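Local atomic coordinates of glutathione transferase (Lolium rigidum, PDB entry 6ZB6), a protein that probably catalyses the conjugation of glutathione to electrophilic xenobiotics such as herbicides, and here binds the conjugate S-(p-nitrobenzyl)glutathione. Residues A10-T13 with N14-R17; D33-F36 with K37-E40; T108-P111 with A112-I116; V117-C120 with L121-M125; P174-F177 with Y178-T182. All coordinates share one frame; numbering follows the deposited sequence.

Contact 1: residues A10-T13 with N14-R17. With GTB (S-(p-nitrobenzyl)glutathione), chain G.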
# COMPACT_ATOMS: atom_id res chain seq x y z
N ALA A 10 5.08 0.83 -11.49
CA ALA A 10 3.80 0.86 -10.79
C ALA A 10 3.51 -0.44 -10.05
O ALA A 10 2.74 -0.43 -9.08
CB ALA A 10 2.66 1.15 -11.77
N MET A 11 4.15 -1.55 -10.44
CA MET A 11 3.88 -2.83 -9.79
C MET A 11 4.49 -2.93 -8.40
O MET A 11 4.03 -3.75 -7.60
CB MET A 11 4.38 -3.99 -10.65
CG MET A 11 5.85 -3.88 -11.02
SD MET A 11 6.71 -5.46 -10.99
CE MET A 11 7.14 -5.58 -9.25
N SER A 12 5.51 -2.14 -8.09
CA SER A 12 6.12 -2.18 -6.77
C SER A 12 5.12 -1.68 -5.73
O SER A 12 4.49 -0.63 -5.93
CB SER A 12 7.39 -1.34 -6.75
OG SER A 12 7.79 -1.03 -5.43
N THR A 13 4.98 -2.42 -4.62
CA THR A 13 3.97 -2.09 -3.62
C THR A 13 4.05 -0.63 -3.17
O THR A 13 3.03 0.08 -3.12
CB THR A 13 4.12 -2.99 -2.40
OG1 THR A 13 5.50 -3.10 -2.06
CG2 THR A 13 3.54 -4.38 -2.68
N ASN A 14 5.24 -0.17 -2.83
CA ASN A 14 5.32 1.16 -2.23
C ASN A 14 5.26 2.26 -3.28
O ASN A 14 4.93 3.41 -2.93
CB ASN A 14 6.56 1.25 -1.35
CG ASN A 14 6.49 0.30 -0.16
OD1 ASN A 14 5.60 0.42 0.68
ND2 ASN A 14 7.38 -0.68 -0.13
N VAL A 15 5.52 1.95 -4.55
CA VAL A 15 5.17 2.88 -5.62
C VAL A 15 3.66 2.98 -5.75
O VAL A 15 3.08 4.08 -5.79
CB VAL A 15 5.82 2.46 -6.94
CG1 VAL A 15 5.27 3.29 -8.09
CG2 VAL A 15 7.34 2.56 -6.86
N ALA A 16 2.99 1.82 -5.86
CA ALA A 16 1.54 1.78 -6.00
C ALA A 16 0.86 2.55 -4.88
O ALA A 16 -0.16 3.20 -5.10
CB ALA A 16 1.05 0.32 -5.99
N ARG A 17 1.43 2.49 -3.67
CA ARG A 17 0.86 3.22 -2.54
C ARG A 17 0.67 4.70 -2.88
O ARG A 17 -0.41 5.27 -2.69
CB ARG A 17 1.74 3.04 -1.30
CG ARG A 17 1.23 3.77 -0.06
CD ARG A 17 2.30 3.95 1.02
NE ARG A 17 3.04 2.72 1.29
CZ ARG A 17 2.54 1.67 1.95
NH1 ARG A 17 1.30 1.71 2.44
NH2 ARG A 17 3.28 0.58 2.14
N1 GTB G . 9.88 2.26 3.56
CA1 GTB G . 10.11 2.37 2.13
C1 GTB G . 8.90 3.05 1.48
O11 GTB G . 7.73 2.82 1.89
O12 GTB G . 9.06 3.85 0.51
CB1 GTB G . 10.31 0.95 1.58
CG1 GTB G . 10.53 1.04 0.07
CD1 GTB G . 10.96 -0.29 -0.51
OE1 GTB G . 11.10 -1.26 0.18
N2 GTB G . 11.20 -0.36 -1.93
CA2 GTB G . 11.62 -1.64 -2.47
C2 GTB G . 13.03 -1.48 -3.02
O2 GTB G . 13.36 -0.52 -3.66
CB2 GTB G . 10.66 -2.06 -3.58
SG2 GTB G . 9.02 -2.37 -2.83
N3 GTB G . 14.01 -2.51 -2.74
CA3 GTB G . 15.35 -2.36 -3.27
C3 GTB G . 16.37 -2.38 -2.14
O31 GTB G . 17.57 -2.66 -2.40
O32 GTB G . 16.02 -2.13 -0.95
C' GTB G . 9.15 -3.83 -1.76
C1' GTB G . 9.58 -5.02 -2.61
C2' GTB G . 10.80 -5.63 -2.38
C3' GTB G . 11.21 -6.71 -3.15
C4' GTB G . 10.38 -7.19 -4.15
N41 GTB G . 10.80 -8.33 -4.97
O41 GTB G . 11.98 -9.03 -4.68
O42 GTB G . 10.13 -8.65 -5.88
C5' GTB G . 9.15 -6.58 -4.38
C6' GTB G . 8.74 -5.50 -3.61
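S12 and A16 are joined by the first firm backbone bond of helix 13-24, A16 N to S12 O at 2.9 Å and nearly straight at 177°. One residue on, R17 N takes T13 O in the same way, less directly. S12 sits at the N-cap of this helix in the thioredoxin-like domain, but it is its backbone carbonyl that begins the helix. Its hydroxyl does another job: with OG anti to the backbone N (chi1 163°), it faces the bound S-(p-nitrobenzyl)glutathione and comes within 3.2 Å of SG2, while T13 OG1 stands farther off at 3.7 Å from that sulfur.

The side-chain polar network starts at N14. R17, its chain bent at chi3, brings NH2 back to N14 OD1 at 2.7 Å, with the oxygen in the guanidinium plane and the donor nearly along the C=O axis. R17 NE and NH1 bind S68 and N171, and N14 ND2 bonds Y175 OH, so both flat groups are fixed in their rotation.

Van der Waals contacts complete the turn. The V15 branch CG1 lies 3.9 Å from A10 CA, CG2 lies alongside S12 CB, and the small A16 CB packs on the carbonyl oxygen A10 O at 3.6 Å.

The helix start thus sets a hydroxyl next to the thioether sulfur, consistent with the phi-class serine that stabilises the glutathione thiolate. The N-terminal end of the helix dipole would probably stabilise negative charge on a sulfur held there.

Contact 2: residues D33-F36 with K37-E40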
# COMPACT_ATOMS: atom_id res chain seq x y z
N ASP A 33 9.52 4.60 -15.11
CA ASP A 33 9.88 3.20 -14.93
C ASP A 33 11.38 3.06 -14.71
O ASP A 33 12.18 3.90 -15.15
CB ASP A 33 9.46 2.37 -16.15
CG ASP A 33 9.14 0.92 -15.79
OD1 ASP A 33 9.59 0.43 -14.73
OD2 ASP A 33 8.43 0.27 -16.58
N MET A 34 11.76 1.99 -14.03
CA MET A 34 13.15 1.76 -13.66
C MET A 34 13.47 0.28 -13.81
O MET A 34 12.66 -0.58 -13.46
CB MET A 34 13.42 2.22 -12.23
CG MET A 34 13.23 3.70 -12.07
SD MET A 34 13.49 4.19 -10.38
CE MET A 34 15.23 3.81 -10.20
N ASP A 35 14.67 0.00 -14.31
CA ASP A 35 15.07 -1.34 -14.70
C ASP A 35 15.84 -1.98 -13.55
O ASP A 35 17.04 -1.76 -13.39
CB ASP A 35 15.92 -1.29 -15.96
CG ASP A 35 16.17 -2.67 -16.55
OD1 ASP A 35 15.85 -3.67 -15.88
OD2 ASP A 35 16.68 -2.73 -17.69
N PHE A 36 15.14 -2.81 -12.77
CA PHE A 36 15.80 -3.53 -11.68
C PHE A 36 16.83 -4.54 -12.17
O PHE A 36 17.72 -4.91 -11.40
CB PHE A 36 14.76 -4.21 -10.80
CG PHE A 36 14.20 -3.30 -9.75
CD1 PHE A 36 14.69 -3.33 -8.45
CD2 PHE A 36 13.21 -2.38 -10.07
CE1 PHE A 36 14.19 -2.48 -7.48
CE2 PHE A 36 12.71 -1.53 -9.11
CZ PHE A 36 13.21 -1.58 -7.81
N LYS A 37 16.75 -4.98 -13.43
CA LYS A 37 17.72 -5.97 -13.92
C LYS A 37 19.11 -5.37 -14.09
O LYS A 37 20.10 -6.11 -14.03
CB LYS A 37 17.23 -6.58 -15.23
CG LYS A 37 16.32 -7.78 -15.02
CD LYS A 37 15.22 -7.88 -16.07
CE LYS A 37 14.46 -9.19 -15.94
NZ LYS A 37 12.98 -9.00 -15.99
N VAL A 38 19.21 -4.07 -14.33
CA VAL A 38 20.49 -3.40 -14.31
C VAL A 38 20.68 -2.60 -13.01
O VAL A 38 21.55 -1.74 -12.93
CB VAL A 38 20.70 -2.52 -15.55
CG1 VAL A 38 20.50 -3.35 -16.83
CG2 VAL A 38 19.79 -1.30 -15.54
N MET A 39 19.86 -2.90 -11.99
CA MET A 39 19.98 -2.30 -10.66
C MET A 39 19.93 -0.77 -10.73
O MET A 39 20.71 -0.07 -10.08
CB MET A 39 21.26 -2.76 -9.95
CG MET A 39 21.39 -4.28 -9.83
SD MET A 39 20.15 -5.00 -8.73
CE MET A 39 20.81 -4.45 -7.15
N GLU A 40 18.99 -0.26 -11.54
CA GLU A 40 18.91 1.18 -11.76
C GLU A 40 18.63 1.93 -10.46
O GLU A 40 19.04 3.09 -10.31
CB GLU A 40 17.84 1.49 -12.80
CG GLU A 40 17.85 2.93 -13.25
CD GLU A 40 16.86 3.22 -14.36
OE1 GLU A 40 16.37 2.26 -15.01
OE2 GLU A 40 16.58 4.41 -14.58
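With CG swung away from its own amide nitrogen (chi1 -170°) and the rest of the chain extended, E40 reaches back across the turn to put OE1 2.9 Å from D35 N. The same first torsion in D35 turns its carboxylate forward, and OD1 accepts K37 N at 2.9 Å. In both cases the donor stands above the carboxylate plane, about 40° out of it. The D35 bond closes an Asx turn, a task for which a short side chain ending in an acceptor is well suited.

D35 and E40 are tied twice, because E40 N also returns to D35 O at 3.1 Å, while V38 N adds a weak bond to that oxygen. M39 N meets F36 O at 3.0 Å. The pair E40 N to D35 O and M39 N to F36 O, with M39 in a left-handed backbone conformation (phi 56°), makes a Schellman motif; it follows the 3-10 residues F36 and K37 in the loop that leads from strand 29-32 to helix 44-47 of the thioredoxin-like domain. Glycine is common at the left-handed position; M39 fills it with CB pointing away, though its bent chain brings SD back to 3.6 Å from F36 O.

Side-chain carbons pack round the turn. V38 crosses D35 at about a right angle, its CG2 3.9 Å from D35 CB, and the bent M34 chain lays CE 3.9 Å from E40 O. F36 points away from the turn, stacks on H41 and touches P9 and I55. The long K37 chain runs outward, leaving NZ 6.1 Å from D35 OD1, too far for a salt bridge.

Contact 3: residues T108-P111 with A112-I116. With NA (sodium ion), chain J.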
# COMPACT_ATOMS: atom_id res chain seq x y z
N THR A 108 2.26 -3.52 12.65
CA THR A 108 1.63 -4.72 13.17
C THR A 108 1.05 -5.56 12.04
O THR A 108 1.39 -6.74 11.90
CB THR A 108 0.55 -4.35 14.19
OG1 THR A 108 1.17 -3.83 15.37
CG2 THR A 108 -0.28 -5.57 14.57
N TYR A 109 0.20 -4.95 11.20
CA TYR A 109 -0.46 -5.71 10.13
C TYR A 109 0.51 -6.03 9.00
O TYR A 109 0.64 -7.18 8.61
CB TYR A 109 -1.67 -4.92 9.62
CG TYR A 109 -2.40 -5.47 8.40
CD1 TYR A 109 -1.94 -5.23 7.12
CD2 TYR A 109 -3.58 -6.19 8.55
CE1 TYR A 109 -2.63 -5.71 5.99
CE2 TYR A 109 -4.27 -6.68 7.44
CZ TYR A 109 -3.79 -6.43 6.18
OH TYR A 109 -4.47 -6.90 5.08
N ASN A 110 1.21 -5.02 8.48
CA ASN A 110 2.06 -5.34 7.34
C ASN A 110 3.22 -6.26 7.72
O ASN A 110 3.59 -7.12 6.92
CB ASN A 110 2.60 -4.09 6.65
CG ASN A 110 2.98 -4.37 5.21
OD1 ASN A 110 2.15 -4.86 4.43
ND2 ASN A 110 4.23 -4.12 4.87
N PRO A 111 3.83 -6.13 8.91
CA PRO A 111 4.87 -7.11 9.28
C PRO A 111 4.36 -8.54 9.39
O PRO A 111 5.14 -9.48 9.23
CB PRO A 111 5.38 -6.59 10.63
CG PRO A 111 5.23 -5.11 10.49
CD PRO A 111 3.90 -4.94 9.79
N ALA A 112 3.07 -8.74 9.63
CA ALA A 112 2.54 -10.10 9.65
C ALA A 112 2.16 -10.60 8.26
O ALA A 112 2.32 -11.79 7.97
CB ALA A 112 1.32 -10.17 10.57
N LEU A 113 1.67 -9.71 7.39
CA LEU A 113 1.17 -10.12 6.07
C LEU A 113 2.27 -10.09 5.02
O LEU A 113 2.39 -11.02 4.21
CB LEU A 113 0.01 -9.20 5.66
CG LEU A 113 -0.61 -9.36 4.26
CD1 LEU A 113 -2.13 -9.23 4.32
CD2 LEU A 113 -0.01 -8.34 3.28
N SER A 114 3.11 -9.06 5.03
CA SER A 114 4.18 -8.94 4.04
C SER A 114 5.06 -10.18 3.88
O SER A 114 5.38 -10.52 2.73
CB SER A 114 5.05 -7.71 4.39
OG SER A 114 6.06 -7.54 3.43
N PRO A 115 5.48 -10.89 4.94
CA PRO A 115 6.33 -12.07 4.71
C PRO A 115 5.67 -13.12 3.86
O PRO A 115 6.36 -13.80 3.08
CB PRO A 115 6.60 -12.58 6.13
CG PRO A 115 6.50 -11.37 6.97
CD PRO A 115 5.34 -10.61 6.38
N ILE A 116 4.34 -13.27 3.96
CA ILE A 116 3.65 -14.25 3.13
C ILE A 116 3.72 -13.85 1.67
O ILE A 116 3.92 -14.69 0.79
CB ILE A 116 2.20 -14.42 3.62
CG1 ILE A 116 2.19 -14.88 5.08
CG2 ILE A 116 1.46 -15.47 2.74
CD1 ILE A 116 0.92 -14.55 5.83
NA NA J . 2.17 -5.95 16.96
O HOH W 1 4.69 -6.37 16.11
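Y109 with L113, N110 with S114 and P111 with P115 meet one turn apart along the kinked middle of helix 92-127, the long helix of the all-helical C-terminal domain of glutathione transferases. Two turns carry firm backbone bonds: S114 N to N110 O at 2.8 Å, and L113 N to Y109 O, nearly end-on to the carbonyl. A112 N is held less well, with weak bonds to both T108 O and Y109 O. At the fourth step the pattern fails. P115 has no N-H for P111 O, and its ring carbon CD presses against that oxygen at 3.1 Å instead. The helix is kinked at both prolines, consistent with their missing N-H groups.

Y109 and L113 lie side by side and point the same way, both with CG opposite the backbone N (chi1 173° and 175°). The L113 methyl CD1 approaches obliquely and packs against the hydroxyl end of the ring, 3.4 Å from Y109 OH. That hydroxyl bonds T176 OG1 of helix 173-179, so a large ring with a polar end suits a buried place between helices; H172 and Y150 meet the same ring.

On another side of the helix, N110 sends its amide over S114, ND2 being 3.7 Å from CB. The slim serine fits here, where both residues face Y175 on the ligand side of the helix.

T108 faces away from this packing, and its hydroxyl oxygen OG1 binds a sodium ion at 2.8 Å, the ion also holding a water at 2.7 Å.

Contact 4: residues V117-C120 with L121-M125. With GTB (S-(p-nitrobenzyl)glutathione), chain G.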
# COMPACT_ATOMS: atom_id res chain seq x y z
N VAL A 117 3.59 -12.55 1.37
CA VAL A 117 3.72 -12.08 -0.00
C VAL A 117 5.13 -12.32 -0.52
O VAL A 117 5.33 -12.81 -1.64
CB VAL A 117 3.33 -10.59 -0.11
CG1 VAL A 117 3.64 -10.06 -1.50
CG2 VAL A 117 1.86 -10.41 0.23
N TYR A 118 6.14 -11.99 0.30
CA TYR A 118 7.53 -12.23 -0.08
C TYR A 118 7.78 -13.70 -0.36
O TYR A 118 8.33 -14.07 -1.40
CB TYR A 118 8.48 -11.76 1.03
CG TYR A 118 8.89 -10.32 0.91
CD1 TYR A 118 9.99 -9.95 0.14
CD2 TYR A 118 8.18 -9.32 1.56
CE1 TYR A 118 10.36 -8.62 0.03
CE2 TYR A 118 8.54 -7.98 1.45
CZ TYR A 118 9.64 -7.64 0.68
OH TYR A 118 10.00 -6.32 0.58
N GLN A 119 7.37 -14.57 0.57
CA GLN A 119 7.72 -15.98 0.46
C GLN A 119 6.95 -16.67 -0.66
O GLN A 119 7.48 -17.60 -1.28
CB GLN A 119 7.48 -16.68 1.79
CG GLN A 119 8.39 -16.24 2.92
CD GLN A 119 9.84 -16.60 2.66
OE1 GLN A 119 10.13 -17.54 1.93
NE2 GLN A 119 10.75 -15.85 3.28
N CYS A 120 5.71 -16.25 -0.93
CA CYS A 120 4.85 -16.95 -1.87
C CYS A 120 4.88 -16.33 -3.26
O CYS A 120 4.64 -17.05 -4.25
CB CYS A 120 3.41 -16.96 -1.35
SG CYS A 120 3.13 -17.97 0.11
N LEU A 121 5.22 -15.04 -3.38
CA LEU A 121 5.17 -14.32 -4.65
C LEU A 121 6.53 -13.75 -5.03
O LEU A 121 7.11 -14.18 -6.03
CB LEU A 121 4.12 -13.22 -4.57
CG LEU A 121 2.76 -13.46 -5.22
CD1 LEU A 121 2.05 -12.12 -5.42
CD2 LEU A 121 2.94 -14.19 -6.53
N PHE A 122 7.05 -12.78 -4.27
CA PHE A 122 8.25 -12.06 -4.66
C PHE A 122 9.46 -12.99 -4.77
O PHE A 122 10.15 -13.01 -5.79
CB PHE A 122 8.56 -10.94 -3.66
CG PHE A 122 7.52 -9.83 -3.61
CD1 PHE A 122 6.64 -9.61 -4.67
CD2 PHE A 122 7.45 -8.98 -2.50
CE1 PHE A 122 5.69 -8.58 -4.61
CE2 PHE A 122 6.51 -7.96 -2.44
CZ PHE A 122 5.63 -7.76 -3.50
N ASN A 123 9.72 -13.78 -3.72
CA ASN A 123 10.92 -14.61 -3.71
C ASN A 123 10.97 -15.61 -4.86
O ASN A 123 11.99 -15.64 -5.58
CB ASN A 123 11.06 -15.32 -2.36
CG ASN A 123 11.64 -14.42 -1.28
OD1 ASN A 123 11.71 -13.19 -1.43
ND2 ASN A 123 12.05 -15.02 -0.16
N PRO A 124 9.94 -16.44 -5.12
CA PRO A 124 10.07 -17.41 -6.21
C PRO A 124 10.05 -16.77 -7.59
O PRO A 124 10.89 -17.09 -8.44
CB PRO A 124 8.87 -18.34 -6.00
CG PRO A 124 7.91 -17.57 -5.19
CD PRO A 124 8.70 -16.65 -4.34
N MET A 125 9.11 -15.86 -7.84
CA MET A 125 8.99 -15.26 -9.16
C MET A 125 10.12 -14.27 -9.43
O MET A 125 10.88 -14.41 -10.40
CB MET A 125 7.63 -14.57 -9.30
CG MET A 125 6.44 -15.44 -8.94
SD MET A 125 4.99 -14.86 -9.80
CE MET A 125 5.49 -15.44 -11.40
N1 GTB G . 9.88 2.26 3.56
CA1 GTB G . 10.11 2.37 2.13
C1 GTB G . 8.90 3.05 1.48
O11 GTB G . 7.73 2.82 1.89
O12 GTB G . 9.06 3.85 0.51
CB1 GTB G . 10.31 0.95 1.58
CG1 GTB G . 10.53 1.04 0.07
CD1 GTB G . 10.96 -0.29 -0.51
OE1 GTB G . 11.10 -1.26 0.18
N2 GTB G . 11.20 -0.36 -1.93
CA2 GTB G . 11.62 -1.64 -2.47
C2 GTB G . 13.03 -1.48 -3.02
O2 GTB G . 13.36 -0.52 -3.66
CB2 GTB G . 10.66 -2.06 -3.58
SG2 GTB G . 9.02 -2.37 -2.83
N3 GTB G . 14.01 -2.51 -2.74
CA3 GTB G . 15.35 -2.36 -3.27
C3 GTB G . 16.37 -2.38 -2.14
O31 GTB G . 17.57 -2.66 -2.40
O32 GTB G . 16.02 -2.13 -0.95
C' GTB G . 9.15 -3.83 -1.76
C1' GTB G . 9.58 -5.02 -2.61
C2' GTB G . 10.80 -5.63 -2.38
C3' GTB G . 11.21 -6.71 -3.15
C4' GTB G . 10.38 -7.19 -4.15
N41 GTB G . 10.80 -8.33 -4.97
O41 GTB G . 11.98 -9.03 -4.68
O42 GTB G . 10.13 -8.65 -5.88
C5' GTB G . 9.15 -6.58 -4.38
C6' GTB G . 8.74 -5.50 -3.61
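V117 O is gripped by two amides, L121 N at 2.8 Å and F122 N at 3.1 Å, which reach it from opposite faces of the carbonyl plane. The second bond belongs to a wider pi-type turn of helix 92-127, and N123 N continues it with a short bond to Y118 O, 2.7 Å long and in the carbonyl plane. P124 has no N-H to give; its CD lies against Q119 O.

Around F122 in this widened turn, groups pack on both faces and at the edge. Its ring edge points at the face of Y118 in a T-shaped pair, planes at 89° and centroids 5.1 Å apart, with CD2 over the middle of the tyrosine ring. V117 CG1, anti to its backbone N (chi1 173°), is laid on one F122 face in a CH-pi contact, 3.8 Å from the centroid. C5' of the ligand's nitrophenyl ring lies over the centre of the opposite face, 3.5 Å from F122 CD2. Y118 OH comes to 3.1 Å from C2' of the same ligand ring, and N123 OD1 sits at the Y118 edge.

Flat, polarisable rings thus receive the electrophile's half of the conjugate, probably largely by dispersion. The electron-poor nitrophenyl probably gains from the electron-rich face of F122, and such contacts would suit varied aromatic substrates.

Contact 5: residues P174-F177 with Y178-T182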
# COMPACT_ATOMS: atom_id res chain seq x y z
N PRO A 174 -1.76 -1.95 -1.08
CA PRO A 174 -0.76 -2.55 -2.00
C PRO A 174 -0.25 -3.92 -1.60
O PRO A 174 -0.16 -4.80 -2.47
CB PRO A 174 0.38 -1.52 -2.00
CG PRO A 174 -0.25 -0.24 -1.56
CD PRO A 174 -1.32 -0.63 -0.58
N TYR A 175 0.08 -4.14 -0.33
CA TYR A 175 0.55 -5.48 0.03
C TYR A 175 -0.60 -6.47 0.11
O TYR A 175 -0.44 -7.63 -0.27
CB TYR A 175 1.31 -5.46 1.35
CG TYR A 175 2.71 -4.89 1.26
CD1 TYR A 175 2.91 -3.53 1.31
CD2 TYR A 175 3.83 -5.72 1.14
CE1 TYR A 175 4.18 -2.98 1.23
CE2 TYR A 175 5.12 -5.18 1.06
CZ TYR A 175 5.28 -3.81 1.11
OH TYR A 175 6.54 -3.23 1.05
N THR A 176 -1.77 -6.05 0.62
CA THR A 176 -2.89 -6.99 0.71
C THR A 176 -3.37 -7.40 -0.67
O THR A 176 -3.76 -8.56 -0.88
CB THR A 176 -4.04 -6.37 1.51
OG1 THR A 176 -3.56 -5.98 2.80
CG2 THR A 176 -5.21 -7.38 1.72
N PHE A 177 -3.33 -6.47 -1.63
CA PHE A 177 -3.63 -6.81 -3.01
C PHE A 177 -2.83 -8.02 -3.48
O PHE A 177 -3.38 -8.97 -4.05
CB PHE A 177 -3.35 -5.61 -3.92
CG PHE A 177 -3.58 -5.90 -5.37
CD1 PHE A 177 -4.87 -6.08 -5.84
CD2 PHE A 177 -2.52 -6.05 -6.24
CE1 PHE A 177 -5.10 -6.37 -7.18
CE2 PHE A 177 -2.75 -6.33 -7.58
CZ PHE A 177 -4.04 -6.49 -8.04
N TYR A 178 -1.52 -8.02 -3.22
CA TYR A 178 -0.67 -9.12 -3.65
C TYR A 178 -0.89 -10.37 -2.81
O TYR A 178 -0.80 -11.49 -3.33
CB TYR A 178 0.81 -8.71 -3.61
CG TYR A 178 1.22 -7.88 -4.82
CD1 TYR A 178 0.89 -8.29 -6.10
CD2 TYR A 178 1.95 -6.71 -4.67
CE1 TYR A 178 1.25 -7.54 -7.21
CE2 TYR A 178 2.32 -5.95 -5.78
CZ TYR A 178 1.97 -6.37 -7.05
OH TYR A 178 2.33 -5.63 -8.17
N PHE A 179 -1.19 -10.20 -1.52
CA PHE A 179 -1.58 -11.35 -0.69
C PHE A 179 -2.74 -12.11 -1.33
O PHE A 179 -2.78 -13.35 -1.29
CB PHE A 179 -1.95 -10.87 0.72
CG PHE A 179 -2.40 -11.98 1.65
CD1 PHE A 179 -1.47 -12.69 2.39
CD2 PHE A 179 -3.75 -12.29 1.78
CE1 PHE A 179 -1.88 -13.71 3.25
CE2 PHE A 179 -4.17 -13.32 2.63
CZ PHE A 179 -3.23 -14.03 3.37
N MET A 180 -3.69 -11.39 -1.94
CA MET A 180 -4.82 -12.04 -2.60
C MET A 180 -4.40 -12.86 -3.81
O MET A 180 -5.23 -13.60 -4.36
CB MET A 180 -5.87 -11.00 -3.02
CG MET A 180 -6.55 -10.29 -1.85
SD MET A 180 -7.19 -11.44 -0.61
CE MET A 180 -7.24 -10.41 0.85
N ALA A 181 -3.14 -12.77 -4.24
CA ALA A 181 -2.62 -13.62 -5.29
C ALA A 181 -1.84 -14.81 -4.76
O ALA A 181 -1.33 -15.61 -5.56
CB ALA A 181 -1.73 -12.80 -6.24
N THR A 182 -1.72 -14.96 -3.45
CA THR A 182 -1.00 -16.08 -2.88
C THR A 182 -1.94 -17.25 -2.65
O THR A 182 -3.16 -17.11 -2.76
CB THR A 182 -0.35 -15.67 -1.57
OG1 THR A 182 -1.37 -15.56 -0.57
CG2 THR A 182 0.43 -14.32 -1.74
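The Y178 ring has F177 CD2 over one face, 4.1 Å above the plane and offset toward the rim, while P174 O comes in obliquely at 3.6 Å from Y178 CD2. The two rings meet obliquely, planes at 58°. The F179 ring carries T182 OG1 over one face, again near the rim. All this belongs to short helix 173-179 of the C-terminal all-helical domain and the type I beta turn F179-T182 at its end.

The helical turn sends successive rings in different directions. F177 goes to helix 205-214 and F179 to H184, whereas Y178 heads for the N-terminal domain. Tyrosine suits that place because its ring packs and its OH still bonds the M11 carbonyl. Y175 brings the helix to the active pocket: it touches the ligand, and its OH bonds N14 ND2.

T176 and M180 run side by side, CG2 of T176 lying 3.7 Å from CE of M180, whose chain bends at chi2 (-51°). Along the backbone F179 N bonds Y175 O at 3.0 Å, and M180 N bonds T176 O at the same length. Two donors share F179 O: T182 N at 2.9 Å, and T182 OG1 at 2.7 Å on a lone pair in the carbonyl plane.

In the fold
Each contact is a local turn of continuous chain, so the five follow in series and none nests in or crosses another. Contact 1 turns the chain from strand 4-7 into helix 13-24, and contact 2 closes the surface loop after strand 29-32, standing apart from the rest. Contacts 3 and 4 are successive parts of helix 92-127. Contact 5, far later in sequence, comes back alongside both: its helix 173-179 touches contacts 3 and 4 within the C-terminal domain and contact 1 across the domain boundary. Contacts 1 and 4 touch lightly, T13 on F122, and both line the ligand's pocket, one from each domain; Y175 of contact 5 also touches the ligand.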